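Local coordinates for protein glutathione s-transferase (Agrobacterium tumefaciens, PDB 2YCD) that probably conjugates glutathione to electrophilic compounds, herbicides perhaps among them, as a bacterial member of the glutathione transferase superfamily, at residues P15-D27 with L42-F56. Residues are numbered along the deposited sequence; the frame is centred on the assembly and turned at random. Where two conformers were deposited one is given.
With GTB (S-(p-nitrobenzyl)glutathione), chain B.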
ATOM      1  N   PRO A  15     -27.588  -5.341   5.950  1.00 31.03           N
ATOM      2  CA  PRO A  15     -27.730  -4.023   5.328  1.00 20.75           C
ATOM      3  C   PRO A  15     -26.685  -3.789   4.240  1.00 18.32           C
ATOM      4  O   PRO A  15     -25.514  -4.136   4.414  1.00 20.95           O
ATOM      5  CB  PRO A  15     -27.501  -3.072   6.500  1.00 31.96           C
ATOM      6  CG  PRO A  15     -26.608  -3.810   7.407  1.00 23.55           C
ATOM      7  CD  PRO A  15     -26.966  -5.264   7.281  1.00 37.95           C
ATOM      8  N   ASN A  16     -27.111  -3.215   3.122  1.00 11.79           N
ATOM      9  CA  ASN A  16     -26.195  -2.725   2.092  1.00 11.19           C
ATOM     10  C   ASN A  16     -25.182  -1.763   2.703  1.00  9.80           C
ATOM     11  O   ASN A  16     -25.519  -1.014   3.610  1.00 10.99           O
ATOM     12  CB  ASN A  16     -26.993  -1.944   1.048  1.00 10.46           C
ATOM     13  CG  ASN A  16     -28.000  -2.795   0.294  1.00 11.78           C
ATOM     14  OD1 ASN A  16     -27.891  -4.026   0.210  1.00 12.91           O
ATOM     15  ND2 ASN A  16     -28.997  -2.127  -0.271  1.00 11.77           N
ATOM     16  N   PRO A  17     -23.943  -1.767   2.199  1.00 10.08           N
ATOM     17  CA  PRO A  17     -22.963  -0.791   2.667  1.00  9.43           C
ATOM     18  C   PRO A  17     -23.150   0.582   2.003  1.00  8.83           C
ATOM     19  O   PRO A  17     -23.770   0.710   0.935  1.00  9.68           O
ATOM     20  CB  PRO A  17     -21.635  -1.418   2.234  1.00 10.90           C
ATOM     21  CG  PRO A  17     -21.977  -2.118   0.967  1.00 10.61           C
ATOM     22  CD  PRO A  17     -23.375  -2.686   1.196  1.00  9.66           C
ATOM     23  N   THR A  18     -22.626   1.602   2.678  1.00  9.32           N
ATOM     24  CA  THR A  18     -22.626   2.974   2.199  1.00  9.08           C
ATOM     25  C   THR A  18     -21.173   3.455   2.098  1.00  9.69           C
ATOM     26  O   THR A  18     -20.399   3.297   3.041  1.00 10.31           O
ATOM     27  CB  THR A  18     -23.400   3.902   3.154  1.00  9.87           C
ATOM     28  OG1 THR A  18     -24.759   3.451   3.215  1.00 11.38           O
ATOM     29  CG2 THR A  18     -23.359   5.347   2.650  1.00 12.32           C
ATOM     30  N   ILE A  19     -20.806   4.013   0.953  1.00  8.73           N
ATOM     31  CA  ILE A  19     -19.456   4.523   0.765  0.69  9.14           C
ATOM     32  C   ILE A  19     -19.446   6.029   0.561  1.00  9.04           C
ATOM     33  O   ILE A  19     -20.387   6.603  -0.000  1.00 11.05           O
ATOM     34  CB  ILE A  19     -18.741   3.819  -0.388  0.69 12.35           C
ATOM     35  CG1 ILE A  19     -19.364   4.195  -1.717  0.69  8.19           C
ATOM     36  CG2 ILE A  19     -18.738   2.286  -0.158  0.69 10.79           C
ATOM     37  CD1 ILE A  19     -18.609   3.614  -2.908  0.69 11.89           C
ATOM     38  N   THR A  20     -18.408   6.687   1.042  1.00  9.34           N
ATOM     39  CA  THR A  20     -18.298   8.128   0.819  1.00 10.06           C
ATOM     40  C   THR A  20     -17.546   8.417  -0.469  1.00  9.60           C
ATOM     41  O   THR A  20     -16.601   7.697  -0.842  1.00 12.05           O
ATOM     42  CB  THR A  20     -17.601   8.840   1.980  1.00 10.24           C
ATOM     43  OG1 THR A  20     -16.352   8.178   2.240  1.00 11.75           O
ATOM     44  CG2 THR A  20     -18.479   8.839   3.250  1.00 13.96           C
ATOM     45  N   VAL A  21     -17.981   9.472  -1.155  1.00  9.21           N
ATOM     46  CA  VAL A  21     -17.452   9.853  -2.469  1.00 11.05           C
ATOM     47  C   VAL A  21     -17.461  11.376  -2.558  1.00 11.49           C
ATOM     48  O   VAL A  21     -18.124  12.030  -1.752  1.00 11.54           O
ATOM     49  CB  VAL A  21     -18.306   9.280  -3.632  1.00 11.07           C
ATOM     50  CG1 VAL A  21     -18.469   7.763  -3.486  1.00 11.72           C
ATOM     51  CG2 VAL A  21     -19.679   9.972  -3.712  1.00 13.12           C
ATOM     52  N   PHE A  22     -16.710  11.944  -3.498  1.00 11.53           N
ATOM     53  CA  PHE A  22     -16.761  13.393  -3.724  1.00 12.43           C
ATOM     54  C   PHE A  22     -18.139  13.787  -4.258  1.00 11.25           C
ATOM     55  O   PHE A  22     -18.675  13.141  -5.160  1.00 12.78           O
ATOM     56  CB  PHE A  22     -15.745  13.837  -4.791  1.00 13.12           C
ATOM     57  CG  PHE A  22     -14.300  13.804  -4.363  1.00 12.36           C
ATOM     58  CD1 PHE A  22     -13.794  14.745  -3.477  1.00 12.90           C
ATOM     59  CD2 PHE A  22     -13.431  12.890  -4.935  1.00 11.18           C
ATOM     60  CE1 PHE A  22     -12.449  14.741  -3.125  1.00 14.91           C
ATOM     61  CE2 PHE A  22     -12.085  12.868  -4.587  1.00 13.60           C
ATOM     62  CZ  PHE A  22     -11.589  13.795  -3.684  1.00 14.07           C
ATOM     63  N   GLU A  23     -18.699  14.869  -3.728  1.00 13.07           N
ATOM     64  CA  GLU A  23     -19.849  15.497  -4.372  1.00 15.90           C
ATOM     65  C   GLU A  23     -19.468  16.050  -5.747  1.00 13.05           C
ATOM     66  O   GLU A  23     -20.205  15.872  -6.711  1.00 16.01           O
ATOM     67  CB  GLU A  23     -20.428  16.593  -3.478  1.00 16.71           C
ATOM     68  CG  GLU A  23     -21.727  17.185  -3.996  1.00 20.53           C
ATOM     69  CD  GLU A  23     -22.323  18.169  -3.015  1.00 37.85           C
ATOM     70  OE1 GLU A  23     -21.586  19.071  -2.571  1.00 32.75           O
ATOM     71  OE2 GLU A  23     -23.518  18.027  -2.676  1.00 48.39           O
ATOM     72  N   ARG A  24     -18.326  16.727  -5.819  1.00 12.75           N
ATOM     73  CA  ARG A  24     -17.819  17.262  -7.089  1.00 17.91           C
ATOM     74  C   ARG A  24     -16.400  16.772  -7.323  1.00 16.37           C
ATOM     75  O   ARG A  24     -15.439  17.451  -6.974  1.00 20.94           O
ATOM     76  CB  ARG A  24     -17.864  18.801  -7.083  1.00 20.26           C
ATOM     77  CG  ARG A  24     -19.277  19.367  -7.030  1.00 34.17           C
ATOM     78  CD  ARG A  24     -19.264  20.840  -6.655  1.00 46.49           C
ATOM     79  NE  ARG A  24     -20.577  21.327  -6.234  1.00 56.71           N
ATOM     80  CZ  ARG A  24     -21.485  21.869  -7.040  1.00 55.64           C
ATOM     81  NH1 ARG A  24     -21.248  22.009  -8.339  1.00 60.35           N
ATOM     82  NH2 ARG A  24     -22.641  22.277  -6.538  0.41 51.81           N
ATOM     83  N   SER A  25     -16.271  15.587  -7.920  1.00 14.61           N
ATOM     84  CA  SER A  25     -14.957  14.967  -8.067  1.00 16.45           C
ATOM     85  C   SER A  25     -14.027  15.764  -8.970  1.00 16.14           C
ATOM     86  O   SER A  25     -14.445  16.263 -10.011  1.00 19.80           O
ATOM     87  CB  SER A  25     -15.081  13.555  -8.614  1.00 15.15           C
ATOM     88  OG  SER A  25     -13.807  12.950  -8.646  1.00 18.36           O
ATOM     89  N   PRO A  26     -12.752  15.868  -8.571  1.00 17.66           N
ATOM     90  CA  PRO A  26     -11.773  16.602  -9.379  1.00 20.45           C
ATOM     91  C   PRO A  26     -11.308  15.809 -10.603  1.00 23.42           C
ATOM     92  O   PRO A  26     -10.436  16.275 -11.330  1.00 24.55           O
ATOM     93  CB  PRO A  26     -10.614  16.831  -8.401  1.00 22.77           C
ATOM     94  CG  PRO A  26     -10.728  15.715  -7.400  1.00 27.07           C
ATOM     95  CD  PRO A  26     -12.213  15.450  -7.265  1.00 18.69           C
ATOM     96  N   ASP A  27     -11.889  14.638 -10.842  1.00 18.06           N
ATOM     97  CA  ASP A  27     -11.446  13.790 -11.948  1.00 17.19           C
ATOM     98  C   ASP A  27     -12.196  13.978 -13.271  1.00 20.33           C
ATOM     99  O   ASP A  27     -11.929  13.266 -14.243  1.00 20.81           O
ATOM    100  CB  ASP A  27     -11.432  12.306 -11.540  1.00 15.49           C
ATOM    101  CG  ASP A  27     -12.824  11.693 -11.442  1.00 18.37           C
ATOM    102  OD1 ASP A  27     -13.828  12.415 -11.551  1.00 21.78           O
ATOM    103  OD2 ASP A  27     -12.903  10.469 -11.258  1.00 21.05           O
ATOM    104  N   LEU A  42     -17.813  -4.067  -5.537  1.00  8.38           N
ATOM    105  CA  LEU A  42     -19.226  -4.305  -5.189  1.00  8.44           C
ATOM    106  C   LEU A  42     -20.032  -4.795  -6.391  1.00  7.90           C
ATOM    107  O   LEU A  42     -20.843  -5.715  -6.263  1.00  9.33           O
ATOM    108  CB  LEU A  42     -19.851  -3.046  -4.576  1.00  7.90           C
ATOM    109  CG  LEU A  42     -19.251  -2.641  -3.220  1.00  8.56           C
ATOM    110  CD1 LEU A  42     -19.566  -1.190  -2.878  1.00 10.67           C
ATOM    111  CD2 LEU A  42     -19.732  -3.579  -2.105  1.00  9.56           C
ATOM    112  N   GLU A  43     -19.807  -4.199  -7.555  1.00  8.75           N
ATOM    113  CA  GLU A  43     -20.520  -4.650  -8.750  1.00  9.03           C
ATOM    114  C   GLU A  43     -20.118  -6.058  -9.202  1.00  8.76           C
ATOM    115  O   GLU A  43     -20.977  -6.823  -9.662  1.00 10.93           O
ATOM    116  CB  GLU A  43     -20.363  -3.631  -9.876  1.00  9.40           C
ATOM    117  CG  GLU A  43     -21.144  -2.318  -9.631  1.00  7.70           C
ATOM    118  CD  GLU A  43     -22.650  -2.516  -9.681  1.00 11.28           C
ATOM    119  OE1 GLU A  43     -23.113  -3.596 -10.087  1.00 12.27           O
ATOM    120  OE2 GLU A  43     -23.370  -1.563  -9.310  1.00 15.92           O
ATOM    121  N   GLU A  44     -18.847  -6.419  -9.041  1.00  9.87           N
ATOM    122  CA  GLU A  44     -18.391  -7.769  -9.414  1.00  9.28           C
ATOM    123  C   GLU A  44     -19.069  -8.833  -8.559  1.00 11.31           C
ATOM    124  O   GLU A  44     -19.393  -9.906  -9.063  1.00 13.37           O
ATOM    125  CB  GLU A  44     -16.857  -7.903  -9.316  1.00  9.20           C
ATOM    126  CG  GLU A  44     -16.094  -7.172 -10.422  1.00  8.59           C
ATOM    127  CD  GLU A  44     -16.076  -7.903 -11.766  1.00 10.56           C
ATOM    128  OE1 GLU A  44     -16.412  -9.113 -11.814  1.00 12.84           O
ATOM    129  OE2 GLU A  44     -15.716  -7.253 -12.762  1.00  9.36           O
ATOM    130  N   VAL A  45     -19.293  -8.535  -7.281  1.00 10.87           N
ATOM    131  CA  VAL A  45     -19.904  -9.527  -6.393  1.00 11.53           C
ATOM    132  C   VAL A  45     -21.435  -9.400  -6.333  1.00 12.60           C
ATOM    133  O   VAL A  45     -22.102 -10.237  -5.710  1.00 14.99           O
ATOM    134  CB  VAL A  45     -19.277  -9.529  -4.966  1.00 11.14           C
ATOM    135  CG1 VAL A  45     -17.750  -9.721  -5.043  1.00 14.46           C
ATOM    136  CG2 VAL A  45     -19.626  -8.262  -4.190  1.00 10.88           C
ATOM    137  N   GLY A  46     -22.000  -8.389  -6.992  1.00 11.81           N
ATOM    138  CA  GLY A  46     -23.445  -8.226  -7.047  1.00 12.74           C
ATOM    139  C   GLY A  46     -24.031  -7.725  -5.736  1.00 17.18           C
ATOM    140  O   GLY A  46     -25.150  -8.078  -5.369  1.00 18.74           O
ATOM    141  N   GLN A  47     -23.281  -6.894  -5.021  1.00 12.15           N
ATOM    142  CA  GLN A  47     -23.766  -6.294  -3.774  1.00 10.85           C
ATOM    143  C   GLN A  47     -24.307  -4.873  -3.994  1.00 12.21           C
ATOM    144  O   GLN A  47     -23.535  -3.958  -4.284  1.00 13.64           O
ATOM    145  CB  GLN A  47     -22.636  -6.249  -2.748  1.00 12.12           C
ATOM    146  CG  GLN A  47     -22.987  -5.470  -1.489  1.00 11.64           C
ATOM    147  CD  GLN A  47     -24.058  -6.158  -0.688  1.00 13.91           C
ATOM    148  OE1 GLN A  47     -23.873  -7.293  -0.246  1.00 16.90           O
ATOM    149  NE2 GLN A  47     -25.197  -5.490  -0.514  1.00 14.50           N
ATOM    150  N   PRO A  48     -25.634  -4.665  -3.840  1.00 11.72           N
ATOM    151  CA  PRO A  48     -26.159  -3.294  -3.905  1.00 12.03           C
ATOM    152  C   PRO A  48     -25.531  -2.402  -2.837  1.00 10.64           C
ATOM    153  O   PRO A  48     -25.205  -2.871  -1.750  1.00 11.21           O
ATOM    154  CB  PRO A  48     -27.669  -3.465  -3.642  1.00 13.08           C
ATOM    155  CG  PRO A  48     -27.946  -4.917  -3.932  1.00 17.02           C
ATOM    156  CD  PRO A  48     -26.691  -5.664  -3.578  1.00 12.50           C
ATOM    157  N   TYR A  49     -25.327  -1.132  -3.159  1.00 10.43           N
ATOM    158  CA  TYR A  49     -24.697  -0.225  -2.213  1.00 10.23           C
ATOM    159  C   TYR A  49     -25.248   1.183  -2.387  1.00  9.32           C
ATOM    160  O   TYR A  49     -26.022   1.479  -3.333  1.00 11.69           O
ATOM    161  CB  TYR A  49     -23.163  -0.243  -2.372  1.00 11.32           C
ATOM    162  CG  TYR A  49     -22.674   0.352  -3.680  1.00  8.08           C
ATOM    163  CD1 TYR A  49     -22.625  -0.410  -4.842  1.00  9.63           C
ATOM    164  CD2 TYR A  49     -22.267   1.678  -3.754  1.00  8.37           C
ATOM    165  CE1 TYR A  49     -22.177   0.126  -6.049  1.00  9.35           C
ATOM    166  CE2 TYR A  49     -21.814   2.227  -4.963  1.00 10.69           C
ATOM    167  CZ  TYR A  49     -21.795   1.449  -6.104  1.00  8.92           C
ATOM    168  OH  TYR A  49     -21.349   1.997  -7.290  1.00 10.28           O
ATOM    169  N   HIS A  50     -24.851   2.048  -1.471  1.00  9.70           N
ATOM    170  CA  HIS A  50     -25.300   3.429  -1.437  1.00  9.39           C
ATOM    171  C   HIS A  50     -24.104   4.341  -1.305  1.00  9.68           C
ATOM    172  O   HIS A  50     -23.020   3.900  -0.888  1.00  9.84           O
ATOM    173  CB  HIS A  50     -26.276   3.636  -0.266  1.00 10.86           C
ATOM    174  CG  HIS A  50     -27.351   2.607  -0.228  1.00  9.77           C
ATOM    175  ND1 HIS A  50     -28.490   2.701  -1.000  1.00 11.70           N
ATOM    176  CD2 HIS A  50     -27.426   1.411   0.406  1.00  9.68           C
ATOM    177  CE1 HIS A  50     -29.236   1.631  -0.814  1.00 12.50           C
ATOM    178  NE2 HIS A  50     -28.612   0.828   0.036  1.00 12.98           N
ATOM    179  N   VAL A  51     -24.281   5.604  -1.667  1.00 10.52           N
ATOM    180  CA  VAL A  51     -23.205   6.568  -1.510  1.00 10.62           C
ATOM    181  C   VAL A  51     -23.635   7.767  -0.688  1.00 11.85           C
ATOM    182  O   VAL A  51     -24.825   8.133  -0.651  1.00 13.71           O
ATOM    183  CB  VAL A  51     -22.607   7.038  -2.862  1.00 11.74           C
ATOM    184  CG1 VAL A  51     -22.196   5.836  -3.723  1.00 11.86           C
ATOM    185  CG2 VAL A  51     -23.575   7.949  -3.626  1.00 13.35           C
ATOM    186  N   ARG A  52     -22.655   8.352  -0.013  1.00 11.36           N
ATOM    187  CA  ARG A  52     -22.824   9.616   0.670  0.53 12.47           C
ATOM    188  C   ARG A  52     -21.848  10.604   0.045  1.00 11.85           C
ATOM    189  O   ARG A  52     -20.632  10.417   0.129  1.00 11.70           O
ATOM    190  CB  ARG A  52     -22.558   9.447   2.167  0.53 12.67           C
ATOM    191  CG  ARG A  52     -22.751  10.700   2.983  0.53 13.69           C
ATOM    192  CD  ARG A  52     -23.077  10.366   4.444  0.53 19.70           C
ATOM    193  NE  ARG A  52     -22.026   9.584   5.089  0.53 20.24           N
ATOM    194  CZ  ARG A  52     -21.031  10.114   5.794  0.53 22.50           C
ATOM    195  NH1 ARG A  52     -20.955  11.429   5.939  0.53 21.85           N
ATOM    196  NH2 ARG A  52     -20.115   9.331   6.355  0.53 15.55           N
ATOM    197  N   ARG A  53     -22.386  11.633  -0.607  1.00 12.15           N
ATOM    198  CA  ARG A  53     -21.557  12.613  -1.302  1.00 13.44           C
ATOM    199  C   ARG A  53     -21.065  13.694  -0.349  1.00 16.07           C
ATOM    200  O   ARG A  53     -21.851  14.277   0.403  1.00 20.35           O
ATOM    201  CB  ARG A  53     -22.367  13.266  -2.424  1.00 14.70           C
ATOM    202  CG  ARG A  53     -22.815  12.316  -3.528  1.00 18.28           C
ATOM    203  CD  ARG A  53     -23.768  13.023  -4.502  1.00 21.14           C
ATOM    204  NE  ARG A  53     -24.950  13.535  -3.813  1.00 34.13           N
ATOM    205  CZ  ARG A  53     -25.747  14.486  -4.293  1.00 58.69           C
ATOM    206  NH1 ARG A  53     -25.498  15.043  -5.475  1.00 44.04           N
ATOM    207  NH2 ARG A  53     -26.796  14.885  -3.586  1.00 54.62           N
ATOM    208  N   LEU A  54     -19.767  13.966  -0.375  1.00 13.01           N
ATOM    209  CA  LEU A  54     -19.174  14.946   0.522  1.00 14.39           C
ATOM    210  C   LEU A  54     -18.604  16.113  -0.254  1.00 18.99           C
ATOM    211  O   LEU A  54     -17.849  15.928  -1.208  1.00 16.08           O
ATOM    212  CB  LEU A  54     -18.047  14.317   1.344  1.00 13.42           C
ATOM    213  CG  LEU A  54     -18.468  13.158   2.253  1.00 15.42           C
ATOM    214  CD1 LEU A  54     -17.264  12.670   3.040  1.00 17.38           C
ATOM    215  CD2 LEU A  54     -19.582  13.615   3.184  1.00 19.36           C
ATOM    216  N   SER A  55     -18.956  17.321   0.172  1.00 17.40           N
ATOM    217  CA  SER A  55     -18.310  18.514  -0.350  1.00 18.01           C
ATOM    218  C   SER A  55     -16.892  18.576   0.198  1.00 18.43           C
ATOM    219  O   SER A  55     -16.570  17.930   1.197  1.00 18.68           O
ATOM    220  CB  SER A  55     -19.095  19.768   0.063  1.00 23.11           C
ATOM    221  OG  SER A  55     -19.003  19.994   1.464  1.00 21.77           O
ATOM    222  N   PHE A  56     -16.033  19.349  -0.452  1.00 24.84           N
ATOM    223  CA  PHE A  56     -14.657  19.486   0.015  1.00 25.94           C
ATOM    224  C   PHE A  56     -14.616  20.016   1.442  1.00 20.53           C
ATOM    225  O   PHE A  56     -13.775  19.611   2.240  1.00 27.67           O
ATOM    226  CB  PHE A  56     -13.853  20.395  -0.921  1.00 36.41           C
ATOM    227  CG  PHE A  56     -13.726  19.858  -2.318  1.00 38.93           C
ATOM    228  CD1 PHE A  56     -13.073  18.661  -2.556  1.00 30.96           C
ATOM    229  CD2 PHE A  56     -14.261  20.544  -3.393  1.00 42.93           C
ATOM    230  CE1 PHE A  56     -12.953  18.162  -3.837  1.00 28.00           C
ATOM    231  CE2 PHE A  56     -14.143  20.048  -4.678  1.00 46.52           C
ATOM    232  CZ  PHE A  56     -13.486  18.854  -4.899  1.00 35.56           C
TER
HETATM  233  N1  GTB B 501      -4.802   5.332   1.017  1.00  8.55           N
HETATM  234  CA1 GTB B 501      -6.132   5.922   0.814  1.00  7.62           C
HETATM  235  C1  GTB B 501      -7.031   4.943   0.104  1.00  7.97           C
HETATM  236  O11 GTB B 501      -6.515   4.234  -0.786  1.00  8.73           O
HETATM  237  O12 GTB B 501      -8.246   4.887   0.413  1.00  9.39           O
HETATM  238  CB1 GTB B 501      -5.967   7.236   0.033  1.00  9.19           C
HETATM  239  CG1 GTB B 501      -7.297   7.974  -0.090  1.00 11.16           C
HETATM  240  CD1 GTB B 501      -7.179   9.214  -0.956  1.00 10.41           C
HETATM  241  OE1 GTB B 501      -6.087   9.525  -1.432  1.00 12.95           O
HETATM  242  N2  GTB B 501      -8.305   9.895  -1.163  1.00  9.57           N
HETATM  243  CA2 GTB B 501      -8.347  11.102  -1.990  1.00 10.07           C
HETATM  244  C2  GTB B 501      -8.992  12.246  -1.271  1.00 12.39           C
HETATM  245  O2  GTB B 501      -9.942  12.080  -0.508  1.00 10.83           O
HETATM  246  CB2 GTB B 501      -9.257  10.836  -3.205  1.00  9.79           C
HETATM  247  SG2 GTB B 501      -8.640   9.641  -4.342  1.00 12.60           S
HETATM  248  N3  GTB B 501      -8.486  13.454  -1.529  1.00 13.82           N
HETATM  249  CA3 GTB B 501      -9.007  14.698  -0.990  1.00 15.52           C
HETATM  250  C3  GTB B 501      -8.114  15.345   0.029  1.00 23.30           C
HETATM  251  O31 GTB B 501      -6.991  14.856   0.261  1.00 26.19           O
HETATM  252  O32 GTB B 501      -8.568  16.364   0.599  1.00 26.57           O
HETATM  253  C'  GTB B 501      -7.201  10.360  -5.076  1.00 14.42           C
HETATM  254  C1' GTB B 501      -7.497  11.034  -6.391  1.00 18.44           C
HETATM  255  C2' GTB B 501      -7.767  12.393  -6.430  1.00 26.49           C
HETATM  256  C3' GTB B 501      -8.032  13.011  -7.651  1.00 28.95           C
HETATM  257  C4' GTB B 501      -8.020  12.263  -8.827  1.00 21.26           C
HETATM  258  N41 GTB B 501      -8.278  12.889 -10.061  1.00 28.38           N
HETATM  259  O41 GTB B 501      -8.167  12.275 -11.119  1.00 21.74           O
HETATM  260  O42 GTB B 501      -8.599  14.062 -10.065  1.00 29.56           O
HETATM  261  C5' GTB B 501      -7.740  10.905  -8.779  1.00 22.01           C
HETATM  262  C6' GTB B 501      -7.472  10.286  -7.562  1.00 18.20           C
HETATM  263  O   HOH W   1     -23.090  15.147  -7.052  1.00 23.21           O
HETATM  264  O   HOH W   2     -23.705  16.469   0.439  1.00 36.02           O
HETATM  265  O   HOH W   3     -16.634  17.309  -3.576  1.00 19.12           O
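Backbone hydrogen bonds join strand 18-22 to strand 50-54 in parallel: H50 N to P17 O, I19 N to H50 O, R52 N to I19 O, V21 N to R52 O and L54 N to V21 O. E23 N adds a last bond to L54 O at 2.9 Å. At the other end the N16 amide gives ND2 to the ring nitrogen NE2 of H50 over 3.0 Å; the acceptor lies near the amide plane, whereas the donor sits 27° out of the imidazole plane. Beside it, Q47 NE2 is held by P48 O.

Apolar contacts fill the face bearing I19, V21 and V51, which helix 35-45 covers. V21 CG1 meets V51 CG1 at 4.2 Å, and V21 CG2 meets R53 CG at 3.9 Å. On the face of T18, T20 and R52, the methyl CG2 of T20 lies, in one conformer of R52, over one side of its guanidinium, 3.5 Å from NH2; R52 also makes a cation-pi contact with Y67, and T20 OG1 bonds to S75 N.

Where the strands end, the F22 and F56 rings meet obliquely, planes 56° apart and CE1 atoms 3.5 Å apart. P26 CD sits over the centre of one F22 face, and F22 CE2 touches CB2 of the bound S-(p-nitrobenzyl)glutathione at 3.7 Å. One water links E23 O to R53 NH1, another R24 N to L54 O.

This is the beta-alpha-beta unit of the thioredoxin-like N-terminal domain, completed by helix 35-45. The main-chain bonds hold the outermost strand 50-54 to 18-22 without calling on side chains, so that the F22 ring, touching P26, F56 and the ligand, can tie the strand end to the pocket wall.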